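PDB 5O63: restriction endonuclease UbaLAI, which probably cleaves double-stranded DNA at specific sites as a monomeric Type IIE endonuclease, its N-terminal B3 domain binding the cognate sequence. Local coordinates for residues A[68-71]-A[72-75]; A[85-88]-A[89-93]; A[114-117]-A[118-122]; A[134-137]-A[138-142]. One frame throughout, in Å; residues are numbered along the deposited sequence. Where two conformers were deposited one is given.

Contact 1 of 4, residues A[68-71]-A[72-75]; sequences AFDS and LSKT
With CG anti to the backbone N in both F69 (chi1 -176°) and D70 (chi1 -179°), the F69 ring swings beneath the backbone of K74 and T75 while the D70 carboxylate points one oxygen, OD1, at the backbone NH of S73. Strands 62-70 and 75-84 are joined here by a tight hairpin with a G1 beta bulge, in which K74 and T75 together face D70. Two backbone bonds define the bridge: D70 N to T75 O is clear at 3.0 Å, whereas T75 N to D70 O is weak at 3.4 Å. Inside the loop, D70 OD1 accepts from S73 N at 2.8 Å, met nearly along its C-O axis, and this ties the carboxylate to the turn. On the other side of the hairpin, CZ of F69 lies 3.5 Å from CA of K74, the two side chains crossing at a slant; H76 adds an edge-to-face ring contact to F69. An alanine at F69 would remove the ring and is likely to open a gap under K74 and T75, depriving H76 of its aromatic partner. S71 packs on L11 of helix 3-14, and strand 121-128 flanks the hairpin through F125. K74 has two conformers; in the one described here its chain bends at chi2 (-53°), and NZ of K74 donates to S71 OG at 2.9 Å.

Contact 2 of 4, residues A[85-88]-A[89-93]; sequences ERYP and ERRIT. With nucleotides of chain C.
Y87 and R91 meet at the major-groove edge of the bases of chain C, the phenol oxygen lying 3.1 Å from R91 NH2, with ring and guanidinium planes 54° apart. In the first shell, Y87 OH donates to O6 of DG6 of chain C at 2.6 Å. R91, its chain extended from CG to NE, spreads NH1 and NH2 over one acceptor, O4 of DT5 of chain C, and its NH1 bond measures 2.9 Å. The R86 chain bends at chi3 to bring its guanidinium to the guanines: NH1 donates to N7 of DG7 of chain C at 3.0 Å, while N7 of DG6 of chain C lies over one face. Three successive bases are thus read by O4, O6 and N7 atoms, as expected of a B3 domain.

E89 serves both shells: OE1 bonds to N4 of a cytosine base, while OE2 takes both NE and NH2 of R91 at 2.9 Å in a side-on salt bridge, the NE bond using the anti lone pair, which fixes the guanidinium's rotation. The carboxylate also stacks on the Y87 ring, the planes 16° apart; CG of R86 lies over the opposite face. A cis peptide before P88 turns the chain from this loop into strand 89-93, which pairs with strand 75-84 through R91 and K82 and with strand 40-41 through I92 and V40.

Contact 3 of 4, residues A[114-117]-A[118-122]; sequences ARHT and DGSSG
H116 and S120 face each other across a beta hairpin, where strand 108-116 turns back into strand 121-128. Among backbone bonds, A114 and G122 form an antiparallel hydrogen-bonded pair: A114 N reaches G122 O at 3.0 Å, and G122 N returns a bond to A114 O. R115 and S121 form the adjoining non-hydrogen-bonded pair. H116 N then donates to S120 O at 2.7 Å, and G119 N to H116 O at 3.0 Å closes a type I turn from H116 to G119. At the positive phi of G119 (89°) a CB would collide with the carbonyl oxygen of D118, so glycine suits the position.

The polar side-chain bonds form a chain. With H116 CG anti to its carbonyl carbon (chi1 -57°), the ring is laid toward S120. H116 ND1 donates to S120 OG at 2.7 Å, the hydroxyl lying 6° out of the ring plane, and S120 OG in turn donates to D118 OD1 on its syn lone pair. That same oxygen also accepts S120 N at 2.8 Å, from above the carboxylate plane, making an Asx turn.

Among weaker contacts, S121 CA approaches the H116 ring in an off-centre CH-pi contact, 4.1 Å from the centroid.

Outside the hairpin, D118 OD2 makes a salt bridge with K17, and T117 OG1 bonds to T18 OG1. H116 NE2 bonds to the hydroxyl of Y124. Held at both nitrogens, the imidazole is fixed in its rotation; ND1 carries the proton given to S120 OG, and the D118 carboxylate ending the series would probably favour that arrangement.

Contact 4 of 4, residues A[134-137]-A[138-142]; sequences GRFE and VLFAL
One face of the R135 guanidinium is topped by CD1 of L139, 3.5 Å above its plane and offset toward the rim. The chain of R135 bends at chi3 to fold the group over that methyl, while NH2 forms a salt bridge with D126 of strand 121-128. The F136 and F140 rings, one helical turn apart, point the same way with their planes at 13°. Their centroids stand 5.4 Å apart, offset until little of one ring lies over the other; the close approach is instead F136 CE2 to F140 CB at 3.5 Å. Both carry CG anti to the backbone N (chi1 -178° and -177°), which sends the two rings off the helix in parallel. Were a serine to stand in for F136, the space beside F140 CB, P106 and L108 would probably go unfilled. F140 stacks instead with F144.

The backbone has the i to i+4 pattern: L139 N to R135 O is 3.1 Å, and F140 N to F136 O is 2.7 Å. A141 N continues it to E137 O. One water accepts from V138 N at 3.0 Å and donates weakly to G134 O, so an amide of the first turn is bonded to water. With R135 at the N-cap, this is the first stretch of helix 136-144, an amphipathic helix whose L139 and F136 pack on strand 108-116.

How the contacts relate
The four contacts follow one another in series along the chain, and contacts 1, 2 and 3 all reach the same mixed sheet. Contact 2 is the one that meets the DNA; the nearest atoms of contact 1 lie about 10 Å from the nucleic acid, those of contact 4 about 13 Å and those of contact 3 about 19 Å. Contacts 1 and 3 are turns at the ends of neighbouring strands 62-70 and 121-128, their centres about 16 Å apart. Contacts 1 and 4 touch, L72 CD2 packing 4.0 Å from R135 NH1. Contacts 2 and 4 lie on opposite sides of the chain's centre, about 27 Å between centres, so the helix start is remote from the base-reading loop.

Contact 1 of 4, residues A[68-71]-A[72-75]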
loop_
_atom_site.group_PDB
_atom_site.type_symbol
_atom_site.label_atom_id
_atom_site.label_comp_id
_atom_site.label_asym_id
_atom_site.label_seq_id
_atom_site.Cartn_x
_atom_site.Cartn_y
_atom_site.Cartn_z
ATOM N N ALA A 68 5.833 -7.449 4.802
ATOM C CA ALA A 68 4.571 -6.719 4.961
ATOM C C ALA A 68 3.519 -7.726 5.299
ATOM O O ALA A 68 3.511 -8.836 4.733
ATOM C CB ALA A 68 4.178 -5.966 3.677
ATOM N N PHE A 69 2.651 -7.383 6.233
ATOM C CA PHE A 69 1.553 -8.250 6.599
ATOM C C PHE A 69 0.409 -8.044 5.629
ATOM O O PHE A 69 -0.114 -6.939 5.474
ATOM C CB PHE A 69 1.112 -7.982 8.023
ATOM C CG PHE A 69 0.058 -8.903 8.491
ATOM C CD1 PHE A 69 0.382 -10.213 8.937
ATOM C CD2 PHE A 69 -1.247 -8.515 8.495
ATOM C CE1 PHE A 69 -0.611 -11.047 9.415
ATOM C CE2 PHE A 69 -2.242 -9.355 8.991
ATOM C CZ PHE A 69 -1.917 -10.644 9.434
ATOM N N ASP A 70 0.039 -9.106 4.917
ATOM C CA ASP A 70 -1.018 -9.033 3.928
ATOM C C ASP A 70 -2.344 -9.258 4.587
ATOM O O ASP A 70 -2.636 -10.334 5.109
ATOM C CB ASP A 70 -0.801 -10.088 2.834
ATOM C CG ASP A 70 -1.852 -10.019 1.794
ATOM O OD1 ASP A 70 -2.937 -10.567 1.968
ATOM O OD2 ASP A 70 -1.587 -9.406 0.759
ATOM N N SER A 71 -3.177 -8.205 4.649
ATOM C CA SER A 71 -4.406 -8.287 5.378
ATOM C C SER A 71 -5.386 -9.269 4.758
ATOM O O SER A 71 -6.136 -9.889 5.464
ATOM C CB SER A 71 -5.038 -6.875 5.444
ATOM O OG SER A 71 -6.305 -6.880 6.122
ATOM N N LEU A 72 -5.391 -9.395 3.437
ATOM C CA LEU A 72 -6.412 -10.238 2.823
ATOM C C LEU A 72 -6.152 -11.726 3.186
ATOM O O LEU A 72 -7.094 -12.444 3.543
ATOM C CB LEU A 72 -6.442 -10.075 1.304
ATOM C CG LEU A 72 -7.076 -8.766 0.829
ATOM C CD1 LEU A 72 -6.949 -8.766 -0.719
ATOM C CD2 LEU A 72 -8.501 -8.834 1.286
ATOM N N SER A 73 -4.880 -12.117 3.158
ATOM C CA SER A 73 -4.503 -13.490 3.551
ATOM C C SER A 73 -4.208 -13.710 5.027
ATOM O O SER A 73 -4.052 -14.861 5.469
ATOM C CB SER A 73 -3.278 -13.909 2.724
ATOM O OG SER A 73 -2.084 -13.188 3.081
ATOM N N LYS A 74 -4.182 -12.630 5.806
ATOM C CA LYS A 74 -3.723 -12.628 7.194
ATOM C C LYS A 74 -2.431 -13.440 7.345
ATOM O O LYS A 74 -2.313 -14.243 8.289
ATOM C CB LYS A 74 -4.815 -13.155 8.155
ATOM C CG LYS A 74 -6.114 -12.277 8.207
ATOM C CD LYS A 74 -5.804 -10.808 8.491
ATOM C CE LYS A 74 -7.083 -9.936 8.633
ATOM N NZ LYS A 74 -6.853 -8.436 8.468
ATOM N N THR A 75 -1.475 -13.255 6.418
ATOM C CA THR A 75 -0.115 -13.846 6.578
ATOM C C THR A 75 1.013 -12.859 6.283
ATOM O O THR A 75 0.830 -11.904 5.513
ATOM C CB THR A 75 0.095 -15.071 5.634
ATOM O OG1 THR A 75 -0.277 -14.691 4.322
ATOM C CG2 THR A 75 -0.767 -16.203 6.070
#

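Contact 2 of 4, residues A[85-88]-A[89-93]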
loop_
_atom_site.group_PDB
_atom_site.type_symbol
_atom_site.label_atom_id
_atom_site.label_comp_id
_atom_site.label_asym_id
_atom_site.label_seq_id
_atom_site.Cartn_x
_atom_site.Cartn_y
_atom_site.Cartn_z
ATOM N N GLU A 85 15.887 2.227 -13.654
ATOM C CA GLU A 85 16.649 3.416 -13.974
ATOM C C GLU A 85 16.230 4.082 -15.242
ATOM O O GLU A 85 16.431 5.316 -15.405
ATOM C CB GLU A 85 18.145 3.096 -14.052
ATOM C CG GLU A 85 18.483 2.018 -15.101
ATOM C CD GLU A 85 18.551 2.512 -16.560
ATOM O OE1 GLU A 85 18.704 3.737 -16.824
ATOM O OE2 GLU A 85 18.425 1.610 -17.438
ATOM N N ARG A 86 15.608 3.335 -16.152
ATOM C CA ARG A 86 15.347 3.948 -17.485
ATOM C C ARG A 86 14.306 5.058 -17.426
ATOM O O ARG A 86 14.285 5.932 -18.315
ATOM C CB ARG A 86 14.914 2.879 -18.507
ATOM C CG ARG A 86 13.459 2.444 -18.341
ATOM C CD ARG A 86 12.870 1.608 -19.510
ATOM N NE ARG A 86 13.016 2.174 -20.851
ATOM C CZ ARG A 86 12.126 2.968 -21.439
ATOM N NH1 ARG A 86 11.027 3.334 -20.759
ATOM N NH2 ARG A 86 12.328 3.368 -22.696
ATOM N N TYR A 87 13.469 5.080 -16.376
ATOM C CA TYR A 87 12.351 6.037 -16.373
ATOM C C TYR A 87 12.795 7.426 -15.896
ATOM O O TYR A 87 12.702 8.403 -16.677
ATOM C CB TYR A 87 11.176 5.468 -15.568
ATOM C CG TYR A 87 10.691 4.134 -16.193
ATOM C CD1 TYR A 87 9.825 4.160 -17.286
ATOM C CD2 TYR A 87 11.140 2.870 -15.725
ATOM C CE1 TYR A 87 9.395 2.987 -17.902
ATOM C CE2 TYR A 87 10.682 1.679 -16.329
ATOM C CZ TYR A 87 9.836 1.751 -17.431
ATOM O OH TYR A 87 9.395 0.604 -18.053
ATOM N N PRO A 88 13.295 7.564 -14.645
ATOM C CA PRO A 88 13.511 6.581 -13.551
ATOM C C PRO A 88 12.271 6.488 -12.694
ATOM O O PRO A 88 11.574 7.502 -12.548
ATOM C CB PRO A 88 14.639 7.195 -12.745
ATOM C CG PRO A 88 14.424 8.716 -12.928
ATOM C CD PRO A 88 13.771 8.916 -14.283
ATOM N N GLU A 89 11.968 5.354 -12.106
ATOM C CA GLU A 89 10.737 5.282 -11.298
ATOM C C GLU A 89 10.852 4.084 -10.347
ATOM O O GLU A 89 11.805 3.289 -10.469
ATOM C CB GLU A 89 9.484 5.149 -12.178
ATOM C CG GLU A 89 9.342 3.723 -12.799
ATOM C CD GLU A 89 8.166 3.658 -13.780
ATOM O OE1 GLU A 89 7.751 4.731 -14.348
ATOM O OE2 GLU A 89 7.677 2.527 -13.951
ATOM N N ARG A 90 9.927 4.022 -9.408
ATOM C CA ARG A 90 9.860 2.956 -8.407
ATOM C C ARG A 90 8.482 2.333 -8.372
ATOM O O ARG A 90 7.447 2.964 -8.556
ATOM C CB ARG A 90 10.240 3.484 -6.992
ATOM C CG ARG A 90 11.583 4.161 -6.962
ATOM C CD ARG A 90 12.015 4.474 -5.593
ATOM N NE ARG A 90 13.164 5.363 -5.690
ATOM C CZ ARG A 90 13.868 5.737 -4.641
ATOM N NH1 ARG A 90 13.526 5.265 -3.457
ATOM N NH2 ARG A 90 14.910 6.563 -4.792
ATOM N N ARG A 91 8.472 0.999 -8.139
ATOM C CA ARG A 91 7.250 0.205 -8.142
ATOM C C ARG A 91 7.267 -0.704 -6.942
ATOM O O ARG A 91 8.378 -1.110 -6.520
ATOM C CB ARG A 91 7.168 -0.672 -9.406
ATOM C CG ARG A 91 7.162 0.113 -10.706
ATOM C CD ARG A 91 7.270 -0.904 -11.825
ATOM N NE ARG A 91 7.542 -0.214 -13.078
ATOM C CZ ARG A 91 7.836 -0.809 -14.239
ATOM N NH1 ARG A 91 7.838 -2.162 -14.335
ATOM N NH2 ARG A 91 8.143 -0.043 -15.296
ATOM N N ILE A 92 6.100 -1.060 -6.416
ATOM C CA ILE A 92 5.956 -2.222 -5.517
ATOM C C ILE A 92 5.449 -3.367 -6.377
ATOM O O ILE A 92 4.569 -3.193 -7.234
ATOM C CB ILE A 92 4.936 -1.970 -4.365
ATOM C CG1 ILE A 92 5.235 -0.605 -3.724
ATOM C CG2 ILE A 92 5.015 -3.149 -3.371
ATOM C CD1 ILE A 92 6.682 -0.530 -3.119
ATOM N N THR A 93 6.009 -4.560 -6.128
ATOM C CA THR A 93 5.542 -5.781 -6.779
ATOM C C THR A 93 5.465 -6.944 -5.751
ATOM O O THR A 93 5.795 -6.767 -4.556
ATOM C CB THR A 93 6.495 -6.228 -7.929
ATOM O OG1 THR A 93 7.771 -6.597 -7.359
ATOM C CG2 THR A 93 6.745 -5.137 -8.952
ATOM P P DG C 6 15.100 -1.482 -24.542
ATOM O OP1 DG C 6 15.666 -2.762 -25.076
ATOM O OP2 DG C 6 15.965 -0.365 -24.071
ATOM O "O5'" DG C 6 14.128 -0.912 -25.671
ATOM C "C5'" DG C 6 13.382 0.247 -25.392
ATOM C "C4'" DG C 6 12.036 0.156 -26.054
ATOM O "O4'" DG C 6 11.200 -0.800 -25.335
ATOM C "C3'" DG C 6 11.253 1.467 -26.074
ATOM O "O3'" DG C 6 11.606 2.184 -27.235
ATOM C "C2'" DG C 6 9.822 0.949 -26.139
ATOM C "C1'" DG C 6 9.915 -0.263 -25.214
ATOM N N9 DG C 6 9.693 0.077 -23.811
ATOM C C8 DG C 6 10.596 0.008 -22.766
ATOM N N7 DG C 6 10.060 0.334 -21.597
ATOM C C5 DG C 6 8.729 0.597 -21.912
ATOM C C6 DG C 6 7.666 1.033 -21.079
ATOM O O6 DG C 6 7.677 1.188 -19.857
ATOM N N1 DG C 6 6.479 1.219 -21.793
ATOM C C2 DG C 6 6.359 1.043 -23.185
ATOM N N2 DG C 6 5.127 1.279 -23.710
ATOM N N3 DG C 6 7.353 0.649 -23.977
ATOM C C4 DG C 6 8.512 0.468 -23.280
ATOM P P DT C 5 16.466 -3.862 -18.393
ATOM O OP1 DT C 5 17.739 -4.204 -19.081
ATOM O OP2 DT C 5 16.339 -2.905 -17.294
ATOM O "O5'" DT C 5 15.414 -3.372 -19.523
ATOM C "C5'" DT C 5 15.413 -4.075 -20.757
ATOM C "C4'" DT C 5 14.355 -3.534 -21.715
ATOM O "O4'" DT C 5 13.034 -3.783 -21.118
ATOM C "C3'" DT C 5 14.425 -2.052 -22.040
ATOM O "O3'" DT C 5 14.040 -1.872 -23.379
ATOM C "C2'" DT C 5 13.325 -1.463 -21.129
ATOM C "C1'" DT C 5 12.301 -2.604 -21.202
ATOM N N1 DT C 5 11.357 -2.587 -20.119
ATOM C C2 DT C 5 10.004 -2.685 -20.409
ATOM O O2 DT C 5 9.603 -2.841 -21.529
ATOM N N3 DT C 5 9.156 -2.582 -19.345
ATOM C C4 DT C 5 9.509 -2.402 -18.026
ATOM O O4 DT C 5 8.683 -2.310 -17.153
ATOM C C5 DT C 5 10.959 -2.343 -17.763
ATOM C C7 DT C 5 11.459 -2.157 -16.343
ATOM C C6 DT C 5 11.798 -2.438 -18.809
ATOM P P DG C 7 11.680 3.780 -27.204
ATOM O OP1 DG C 7 12.077 4.206 -28.582
ATOM O OP2 DG C 7 12.413 4.220 -25.982
ATOM O "O5'" DG C 7 10.144 4.216 -26.995
ATOM C "C5'" DG C 7 9.156 3.888 -28.018
ATOM C "C4'" DG C 7 7.741 4.105 -27.512
ATOM O "O4'" DG C 7 7.549 3.334 -26.299
ATOM C "C3'" DG C 7 7.441 5.542 -27.109
ATOM O "O3'" DG C 7 7.081 6.274 -28.259
ATOM C "C2'" DG C 7 6.272 5.367 -26.151
ATOM C "C1'" DG C 7 6.631 4.041 -25.455
ATOM N N9 DG C 7 7.249 4.220 -24.166
ATOM C C8 DG C 7 8.570 4.001 -23.804
ATOM N N7 DG C 7 8.798 4.234 -22.535
ATOM C C5 DG C 7 7.545 4.668 -22.045
ATOM C C6 DG C 7 7.136 5.048 -20.722
ATOM O O6 DG C 7 7.820 5.147 -19.706
ATOM N N1 DG C 7 5.769 5.401 -20.670
ATOM C C2 DG C 7 4.916 5.362 -21.792
ATOM N N2 DG C 7 3.631 5.703 -21.568
ATOM N N3 DG C 7 5.292 4.964 -23.006
ATOM C C4 DG C 7 6.601 4.636 -23.053
#

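Contact 3 of 4, residues A[114-117]-A[118-122]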
loop_
_atom_site.group_PDB
_atom_site.type_symbol
_atom_site.label_atom_id
_atom_site.label_comp_id
_atom_site.label_asym_id
_atom_site.label_seq_id
_atom_site.Cartn_x
_atom_site.Cartn_y
_atom_site.Cartn_z
ATOM N N ALA A 114 3.287 0.738 10.845
ATOM C CA ALA A 114 2.934 0.939 12.254
ATOM C C ALA A 114 4.107 0.722 13.202
ATOM O O ALA A 114 4.896 -0.202 13.037
ATOM C CB ALA A 114 1.770 0.039 12.624
ATOM N N ARG A 115 4.223 1.595 14.207
ATOM C CA ARG A 115 5.016 1.311 15.398
ATOM C C ARG A 115 4.124 0.565 16.376
ATOM O O ARG A 115 2.966 0.944 16.605
ATOM C CB ARG A 115 5.544 2.594 16.029
ATOM C CG ARG A 115 6.187 3.568 15.073
ATOM C CD ARG A 115 7.678 3.396 15.009
ATOM N NE ARG A 115 8.253 4.290 14.011
ATOM C CZ ARG A 115 9.469 4.144 13.494
ATOM N NH1 ARG A 115 10.240 3.137 13.893
ATOM N NH2 ARG A 115 9.915 4.997 12.579
ATOM N N HIS A 116 4.675 -0.489 16.965
ATOM C CA HIS A 116 3.918 -1.301 17.891
ATOM C C HIS A 116 4.256 -0.961 19.316
ATOM O O HIS A 116 5.349 -0.481 19.619
ATOM C CB HIS A 116 4.190 -2.783 17.634
ATOM C CG HIS A 116 3.886 -3.190 16.214
ATOM N ND1 HIS A 116 4.693 -4.054 15.499
ATOM C CD2 HIS A 116 2.890 -2.819 15.367
ATOM C CE1 HIS A 116 4.204 -4.204 14.275
ATOM N NE2 HIS A 116 3.097 -3.484 14.178
ATOM N N THR A 117 3.301 -1.216 20.179
ATOM C CA THR A 117 3.545 -0.971 21.604
ATOM C C THR A 117 4.731 -1.752 22.168
ATOM O O THR A 117 5.371 -1.292 23.122
ATOM C CB THR A 117 2.310 -1.290 22.431
ATOM O OG1 THR A 117 1.940 -2.671 22.281
ATOM C CG2 THR A 117 1.198 -0.387 22.047
ATOM N N ASP A 118 5.018 -2.935 21.627
ATOM C CA ASP A 118 6.124 -3.745 22.127
ATOM C C ASP A 118 7.468 -3.248 21.585
ATOM O O ASP A 118 8.492 -3.862 21.815
ATOM C CB ASP A 118 5.918 -5.248 21.801
ATOM C CG ASP A 118 6.059 -5.572 20.315
ATOM O OD1 ASP A 118 6.214 -4.633 19.534
ATOM O OD2 ASP A 118 6.004 -6.770 19.928
ATOM N N GLY A 119 7.456 -2.130 20.867
ATOM C CA GLY A 119 8.680 -1.571 20.334
ATOM C C GLY A 119 9.046 -2.096 18.964
ATOM O O GLY A 119 9.994 -1.587 18.354
ATOM N N SER A 120 8.329 -3.114 18.470
ATOM C CA SER A 120 8.529 -3.557 17.084
ATOM C C SER A 120 7.834 -2.591 16.130
ATOM O O SER A 120 7.122 -1.667 16.552
ATOM C CB SER A 120 8.025 -4.998 16.846
ATOM O OG SER A 120 6.637 -5.162 17.077
ATOM N N SER A 121 8.058 -2.795 14.840
ATOM C CA SER A 121 7.336 -1.994 13.832
ATOM C C SER A 121 7.243 -2.806 12.575
ATOM O O SER A 121 7.990 -3.767 12.406
ATOM C CB SER A 121 8.030 -0.656 13.573
ATOM O OG SER A 121 9.335 -0.810 13.040
ATOM N N GLY A 122 6.338 -2.420 11.681
ATOM C CA GLY A 122 6.208 -3.203 10.461
ATOM C C GLY A 122 5.206 -2.644 9.464
ATOM O O GLY A 122 4.378 -1.806 9.788
#

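Contact 4 of 4, residues A[134-137]-A[138-142]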
loop_
_atom_site.group_PDB
_atom_site.type_symbol
_atom_site.label_atom_id
_atom_site.label_comp_id
_atom_site.label_asym_id
_atom_site.label_seq_id
_atom_site.Cartn_x
_atom_site.Cartn_y
_atom_site.Cartn_z
ATOM N N GLY A 134 -17.220 -6.055 -3.018
ATOM C CA GLY A 134 -15.918 -5.400 -2.923
ATOM C C GLY A 134 -15.840 -4.382 -1.814
ATOM O O GLY A 134 -16.870 -3.961 -1.270
ATOM N N ARG A 135 -14.626 -3.968 -1.476
ATOM C CA ARG A 135 -14.424 -3.105 -0.330
ATOM C C ARG A 135 -13.964 -1.702 -0.703
ATOM O O ARG A 135 -13.640 -0.940 0.194
ATOM C CB ARG A 135 -13.415 -3.773 0.619
ATOM C CG ARG A 135 -14.052 -5.025 1.316
ATOM C CD ARG A 135 -13.003 -5.891 2.008
ATOM N NE ARG A 135 -12.298 -5.213 3.097
ATOM C CZ ARG A 135 -10.984 -4.963 3.090
ATOM N NH1 ARG A 135 -10.202 -5.263 2.031
ATOM N NH2 ARG A 135 -10.442 -4.385 4.141
ATOM N N PHE A 136 -13.965 -1.346 -1.987
ATOM C CA PHE A 136 -13.395 -0.065 -2.378
ATOM C C PHE A 136 -14.091 1.102 -1.666
ATOM O O PHE A 136 -13.438 1.963 -1.144
ATOM C CB PHE A 136 -13.477 0.179 -3.912
ATOM C CG PHE A 136 -12.853 1.484 -4.306
ATOM C CD1 PHE A 136 -11.521 1.543 -4.695
ATOM C CD2 PHE A 136 -13.607 2.665 -4.278
ATOM C CE1 PHE A 136 -10.909 2.763 -5.020
ATOM C CE2 PHE A 136 -13.011 3.883 -4.572
ATOM C CZ PHE A 136 -11.706 3.948 -4.931
ATOM N N GLU A 137 -15.418 1.140 -1.679
ATOM C CA GLU A 137 -16.101 2.319 -1.211
ATOM C C GLU A 137 -15.854 2.548 0.287
ATOM O O GLU A 137 -15.547 3.706 0.676
ATOM C CB GLU A 137 -17.590 2.216 -1.475
ATOM C CG GLU A 137 -17.974 2.139 -2.890
ATOM C CD GLU A 137 -19.458 1.857 -2.965
ATOM O OE1 GLU A 137 -19.832 0.749 -3.413
ATOM O OE2 GLU A 137 -20.234 2.725 -2.498
ATOM N N VAL A 138 -15.959 1.491 1.091
ATOM C CA VAL A 138 -15.752 1.660 2.524
ATOM C C VAL A 138 -14.297 2.103 2.785
ATOM O O VAL A 138 -14.075 3.052 3.526
ATOM C CB VAL A 138 -16.123 0.377 3.327
ATOM C CG1 VAL A 138 -15.658 0.473 4.782
ATOM C CG2 VAL A 138 -17.614 0.212 3.338
ATOM N N LEU A 139 -13.323 1.464 2.139
ATOM C CA LEU A 139 -11.945 1.843 2.367
ATOM C C LEU A 139 -11.606 3.223 1.841
ATOM O O LEU A 139 -10.889 4.001 2.507
ATOM C CB LEU A 139 -10.995 0.819 1.734
ATOM C CG LEU A 139 -11.083 -0.555 2.412
ATOM C CD1 LEU A 139 -10.149 -1.505 1.682
ATOM C CD2 LEU A 139 -10.774 -0.508 3.926
ATOM N N PHE A 140 -12.124 3.558 0.663
ATOM C CA PHE A 140 -11.872 4.884 0.124
ATOM C C PHE A 140 -12.408 5.978 1.090
ATOM O O PHE A 140 -11.712 7.000 1.370
ATOM C CB PHE A 140 -12.487 5.016 -1.259
ATOM C CG PHE A 140 -12.183 6.377 -1.904
ATOM C CD1 PHE A 140 -13.075 7.421 -1.718
ATOM C CD2 PHE A 140 -10.983 6.621 -2.556
ATOM C CE1 PHE A 140 -12.788 8.677 -2.230
ATOM C CE2 PHE A 140 -10.681 7.869 -3.067
ATOM C CZ PHE A 140 -11.600 8.907 -2.894
ATOM N N ALA A 141 -13.623 5.775 1.560
ATOM C CA ALA A 141 -14.203 6.747 2.498
ATOM C C ALA A 141 -13.311 6.918 3.770
ATOM O O ALA A 141 -13.172 8.033 4.299
ATOM C CB ALA A 141 -15.629 6.308 2.907
ATOM N N LEU A 142 -12.794 5.808 4.317
ATOM C CA LEU A 142 -11.944 5.920 5.509
ATOM C C LEU A 142 -10.618 6.605 5.237
ATOM O O LEU A 142 -10.138 7.306 6.103
ATOM C CB LEU A 142 -11.588 4.560 6.129
ATOM C CG LEU A 142 -12.609 3.498 6.326
ATOM C CD1 LEU A 142 -11.927 2.198 6.672
ATOM C CD2 LEU A 142 -13.364 3.988 7.457
HETATM O O HOH W 1 -17.327 -1.033 0.262
#